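Local atomic coordinates of conserved hypothetical protein (Sulfolobus solfataricus, PDB entry 2GF6), a protein that binds coenzyme A and is probably an acyl-CoA thioesterase of the hotdog fold, hydrolysing fatty acyl-CoA or related thioesters. Residues Tyr7-Val13 with Gly74-Leu80; Phe40-Val45 with Lys131-Lys135. One frame throughout, in Å; residues are numbered along the deposited sequence.

Contact 1 of 2, residues Tyr7-Val13 with Gly74-Leu80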
# COMPACT_ATOMS: atom_id res chain seq x y z
N TYR A 7 14.29 22.03 0.62
CA TYR A 7 13.40 21.83 1.73
C TYR A 7 11.97 21.84 1.27
O TYR A 7 11.10 21.55 2.07
CB TYR A 7 13.62 22.92 2.78
CG TYR A 7 15.02 22.92 3.36
CD1 TYR A 7 15.48 21.86 4.13
CD2 TYR A 7 15.89 23.96 3.11
CE1 TYR A 7 16.77 21.84 4.64
CE2 TYR A 7 17.17 23.95 3.62
CZ TYR A 7 17.61 22.89 4.38
OH TYR A 7 18.90 22.89 4.90
N VAL A 8 11.73 22.18 -0.01
CA VAL A 8 10.38 22.29 -0.59
C VAL A 8 10.15 21.17 -1.60
O VAL A 8 10.93 21.00 -2.54
CB VAL A 8 10.16 23.65 -1.30
CG1 VAL A 8 8.67 23.89 -1.62
CG2 VAL A 8 10.70 24.81 -0.47
N PHE A 9 9.06 20.43 -1.43
CA PHE A 9 8.64 19.39 -2.37
C PHE A 9 7.17 19.52 -2.71
O PHE A 9 6.36 19.71 -1.81
CB PHE A 9 8.88 18.00 -1.75
CG PHE A 9 8.50 16.86 -2.66
CD1 PHE A 9 9.33 16.49 -3.70
CD2 PHE A 9 7.33 16.15 -2.46
CE1 PHE A 9 9.01 15.45 -4.54
CE2 PHE A 9 6.99 15.11 -3.30
CZ PHE A 9 7.83 14.76 -4.36
N GLU A 10 6.81 19.38 -3.98
CA GLU A 10 5.40 19.41 -4.37
C GLU A 10 4.91 18.08 -4.92
O GLU A 10 5.64 17.40 -5.65
CB GLU A 10 5.14 20.51 -5.40
CG GLU A 10 5.79 21.80 -5.06
CD GLU A 10 5.18 22.93 -5.82
OE1 GLU A 10 5.33 22.98 -7.05
OE2 GLU A 10 4.52 23.75 -5.15
N ASP A 11 3.67 17.73 -4.57
CA ASP A 11 3.07 16.47 -4.98
C ASP A 11 1.56 16.67 -5.17
O ASP A 11 1.02 17.72 -4.88
CB ASP A 11 3.37 15.37 -3.96
CG ASP A 11 3.70 14.02 -4.62
OD1 ASP A 11 3.10 13.71 -5.67
OD2 ASP A 11 4.58 13.29 -4.10
N VAL A 12 0.90 15.64 -5.69
CA VAL A 12 -0.53 15.69 -6.00
C VAL A 12 -1.17 14.41 -5.46
O VAL A 12 -0.56 13.32 -5.53
CB VAL A 12 -0.76 15.87 -7.54
CG1 VAL A 12 -0.22 14.68 -8.32
CG2 VAL A 12 -2.22 16.11 -7.87
N VAL A 13 -2.36 14.55 -4.88
CA VAL A 13 -3.06 13.41 -4.30
C VAL A 13 -3.68 12.55 -5.40
O VAL A 13 -4.41 13.04 -6.25
CB VAL A 13 -4.15 13.83 -3.26
CG1 VAL A 13 -4.83 12.60 -2.62
CG2 VAL A 13 -3.54 14.68 -2.14
N GLY A 74 -6.63 14.64 -6.22
CA GLY A 74 -6.41 15.76 -7.13
C GLY A 74 -5.76 16.98 -6.49
O GLY A 74 -5.15 17.80 -7.19
N ASP A 75 -5.86 17.13 -5.17
CA ASP A 75 -5.29 18.30 -4.51
C ASP A 75 -3.79 18.32 -4.78
O ASP A 75 -3.16 17.28 -4.77
CB ASP A 75 -5.56 18.27 -3.01
CG ASP A 75 -7.00 18.63 -2.66
OD1 ASP A 75 -7.77 19.04 -3.59
OD2 ASP A 75 -7.36 18.50 -1.47
N LYS A 76 -3.25 19.51 -5.07
CA LYS A 76 -1.80 19.69 -5.08
C LYS A 76 -1.33 20.06 -3.69
O LYS A 76 -1.98 20.86 -3.01
CB LYS A 76 -1.37 20.81 -6.03
CG LYS A 76 -1.59 20.51 -7.50
CD LYS A 76 -1.04 21.65 -8.41
CE LYS A 76 -1.57 23.07 -8.07
NZ LYS A 76 -3.00 23.32 -8.45
N LEU A 77 -0.17 19.55 -3.31
CA LEU A 77 0.39 19.75 -1.98
C LEU A 77 1.83 20.23 -2.04
O LEU A 77 2.54 19.95 -2.99
CB LEU A 77 0.34 18.45 -1.19
CG LEU A 77 -0.99 17.71 -1.18
CD1 LEU A 77 -0.83 16.45 -0.43
CD2 LEU A 77 -2.11 18.54 -0.58
N THR A 78 2.23 20.97 -1.02
CA THR A 78 3.59 21.42 -0.87
C THR A 78 4.01 20.90 0.49
O THR A 78 3.34 21.13 1.47
CB THR A 78 3.65 22.97 -0.94
OG1 THR A 78 3.34 23.42 -2.26
CG2 THR A 78 5.03 23.49 -0.55
N VAL A 79 5.09 20.12 0.53
CA VAL A 79 5.67 19.70 1.78
C VAL A 79 6.89 20.61 2.05
O VAL A 79 7.71 20.84 1.17
CB VAL A 79 6.07 18.19 1.76
CG1 VAL A 79 6.37 17.68 3.15
CG2 VAL A 79 4.97 17.35 1.09
N LEU A 80 6.95 21.12 3.28
CA LEU A 80 8.07 21.90 3.81
C LEU A 80 8.85 21.04 4.81
O LEU A 80 8.27 20.50 5.74
CB LEU A 80 7.56 23.18 4.49
CG LEU A 80 6.58 24.04 3.69
CD1 LEU A 80 6.22 25.30 4.41
CD2 LEU A 80 7.17 24.41 2.34
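Phe9 and Val79 form a hydrogen-bonded pair between two antiparallel strands, 8-12 and 76-85. Phe9 N donates to Val79 O at 3.0 Å, and Val79 N returns the bond to Phe9 O. Asp11 and Leu77 repeat the pattern two residues on, with Asp11 N to Leu77 O at 2.9 Å. The ladder runs past the strand proper, where Val13 N bonds Asp75 O and Gly74 N bonds Val13 O at 2.7 Å. Between these pairs lie the non-hydrogen-bonded pairs, closed by CA-H...O contacts such as Glu10 CA to Leu77 O at 3.2 Å.

The apolar contacts fall on both faces. On the face of Phe9, Asp11, Leu77 and Val79, the CG2 of Val79 approaches the edge of the Phe9 ring, near its plane. Helix 26-45 covers this face, with Thr36 against both Phe9 and Val79. Toward the Gly74 end, the side chains of Val13 and Leu77 cross, with Val13 CG2 3.7 Å from Leu77 CD1. Val13 CG2 sits beside its own backbone N (CG1 is anti to it, chi1 -177°), which turns this methyl to Leu77. On the other face, Val8 CG1 meets Thr78 CG2 at 3.8 Å.

Polar side chains add little across the strands. Glu10 and Thr78 lie side by side, and Thr78 OG1 gives a weak bond to Glu10 OE2 at 3.1 Å. Asp11 OD1 takes Val12 N through its anti lone pair, while OD2 makes a salt bridge to Arg31 and a hydrogen bond to Asn35, both on the helix. Asp75 OD2 forms a salt bridge to Lys99 and accepts Lys72 N.

The chemistry implies that the backbone ladder carries the strand pairing. Phe9, Asp11 and Val79 join it to helix 26-45; Val8, Glu10, Val12, Lys76 and Thr78 take the other face.

Contact 2 of 2, residues Phe40-Val45 with Lys131-Lys135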
# COMPACT_ATOMS: atom_id res chain seq x y z
N PHE A 40 15.48 15.87 -0.52
CA PHE A 40 16.42 16.64 0.28
C PHE A 40 17.79 15.97 0.38
O PHE A 40 18.82 16.62 0.16
CB PHE A 40 15.85 16.87 1.69
CG PHE A 40 16.87 17.38 2.65
CD1 PHE A 40 17.25 18.70 2.63
CD2 PHE A 40 17.47 16.52 3.55
CE1 PHE A 40 18.19 19.16 3.52
CE2 PHE A 40 18.42 16.97 4.44
CZ PHE A 40 18.78 18.30 4.43
N ILE A 41 17.81 14.69 0.72
CA ILE A 41 19.08 13.98 0.90
C ILE A 41 19.86 13.96 -0.41
O ILE A 41 21.08 14.18 -0.43
CB ILE A 41 18.82 12.54 1.46
CG1 ILE A 41 18.37 12.62 2.92
CG2 ILE A 41 20.07 11.66 1.35
CD1 ILE A 41 19.35 13.34 3.87
N LYS A 42 19.14 13.75 -1.51
CA LYS A 42 19.77 13.68 -2.82
C LYS A 42 20.44 15.00 -3.11
O LYS A 42 21.61 15.03 -3.45
CB LYS A 42 18.74 13.39 -3.89
CG LYS A 42 19.33 13.24 -5.29
CD LYS A 42 18.27 13.50 -6.36
CE LYS A 42 17.71 12.22 -6.94
NZ LYS A 42 18.45 11.87 -8.18
N GLU A 43 19.68 16.09 -2.97
CA GLU A 43 20.19 17.42 -3.30
C GLU A 43 21.24 17.97 -2.30
O GLU A 43 22.19 18.65 -2.68
CB GLU A 43 19.03 18.41 -3.44
CG GLU A 43 18.14 18.11 -4.62
CD GLU A 43 16.85 18.96 -4.69
OE1 GLU A 43 16.43 19.58 -3.68
OE2 GLU A 43 16.23 18.98 -5.79
N LYS A 44 21.07 17.69 -1.01
CA LYS A 44 21.99 18.26 -0.01
C LYS A 44 23.27 17.41 0.20
O LYS A 44 24.36 17.94 0.37
CB LYS A 44 21.24 18.44 1.32
CG LYS A 44 22.09 18.98 2.52
CD LYS A 44 22.55 20.44 2.34
CE LYS A 44 21.43 21.46 2.53
NZ LYS A 44 21.91 22.85 2.21
N VAL A 45 23.11 16.08 0.20
CA VAL A 45 24.21 15.15 0.50
C VAL A 45 24.65 14.40 -0.74
O VAL A 45 25.79 13.95 -0.83
CB VAL A 45 23.78 14.08 1.55
CG1 VAL A 45 25.00 13.31 2.06
CG2 VAL A 45 23.03 14.70 2.69
N LYS A 131 28.13 17.58 4.80
CA LYS A 131 27.13 18.10 3.85
C LYS A 131 25.78 18.42 4.50
O LYS A 131 25.20 19.48 4.25
CB LYS A 131 26.96 17.14 2.67
CG LYS A 131 28.17 17.12 1.72
CD LYS A 131 27.76 16.86 0.27
CE LYS A 131 28.79 17.35 -0.75
NZ LYS A 131 28.79 18.83 -0.95
N LEU A 132 25.30 17.53 5.35
CA LEU A 132 24.10 17.78 6.14
C LEU A 132 24.20 18.99 7.04
O LEU A 132 23.20 19.63 7.32
CB LEU A 132 23.78 16.59 7.04
CG LEU A 132 22.82 15.55 6.49
CD1 LEU A 132 22.60 14.49 7.55
CD2 LEU A 132 21.50 16.20 6.05
N SER A 133 25.40 19.28 7.53
CA SER A 133 25.59 20.38 8.49
C SER A 133 25.47 21.77 7.86
O SER A 133 25.38 22.76 8.59
CB SER A 133 26.94 20.25 9.20
OG SER A 133 27.96 20.83 8.44
N ILE A 134 25.47 21.86 6.53
CA ILE A 134 25.32 23.15 5.83
C ILE A 134 23.85 23.56 5.67
O ILE A 134 23.02 22.75 5.27
CB ILE A 134 25.98 23.12 4.44
CG1 ILE A 134 27.45 22.71 4.55
CG2 ILE A 134 25.87 24.50 3.74
CD1 ILE A 134 28.13 22.54 3.22
N LYS A 135 23.57 24.84 5.95
CA LYS A 135 22.26 25.50 5.76
C LYS A 135 21.37 25.38 7.02
O LYS A 135 21.48 24.47 7.85
CB LYS A 135 21.52 24.98 4.49
CG LYS A 135 20.39 25.90 4.00
CD LYS A 135 19.87 25.57 2.58
CE LYS A 135 20.77 26.04 1.39
NZ LYS A 135 20.10 25.82 0.05
OXT LYS A 135 20.51 26.25 7.26
O HOH W 1 25.52 20.19 1.73
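Leu132 packs its CD2 methyl against the rim of the Phe40 ring, 3.6 Å from CE2 and near the ring plane. The two side chains cross at about a right angle. Val45 CG2 meets Leu132 CG at 3.9 Å, and Ile41 CD1 touches the same CD2 methyl more loosely. This is the tight, buried part of the contact. Ile85 and Ile91 of the sheet also touch Leu132.

The other side is more open and polar. Lys44 reaches across it with a chain bent at chi2 and chi3 (68° and 74°). Its CB lies over one face of the Phe40 ring, toward the rim. Its CD passes Lys131 O at 3.4 Å. The NZ makes a weak hydrogen bond to Ile134 O at 3.3 Å and comes within 4.1 Å of Lys135 NZ. Each ammonium group forms a salt bridge to a different oxygen of Glu6, which probably offsets their repulsion. A leucine in place of Lys44 would probably leave Ile134 O without this weak bond and Glu6 with one charged partner fewer. A water bridges the backbones, donating to Lys44 O at 2.9 Å and to Lys131 O at 2.6 Å. Lys131 runs its aliphatic chain beside Val45, with CD 3.7 Å from Val45 O.

Here the end of helix 126-132 and the tail after it pack on the C-terminal end of helix 26-45. One long helix lying against a curved antiparallel sheet is characteristic of the hotdog fold of the 4-hydroxybenzoyl-CoA thioesterase family.

How the contacts relate
From the N terminus, the chain first makes strand 8-12, then the long helix 26-45, then most of the sheet. Contact 1 closes the loop from Tyr7-Val13 to Gly74-Leu80, which encloses the helix. Contact 2 closes a longer one, from Phe40-Val45 to the C terminus at Lys135. The segments alternate along the chain, so the two closures cross and neither nests in the other. Their centres are about 20 Å apart, yet they touch through Tyr7. Its ring meets that of Phe40 and packs on Lys135, and its hydroxyl lies by Lys44. Together they tie both chain ends to the sheet and the long helix.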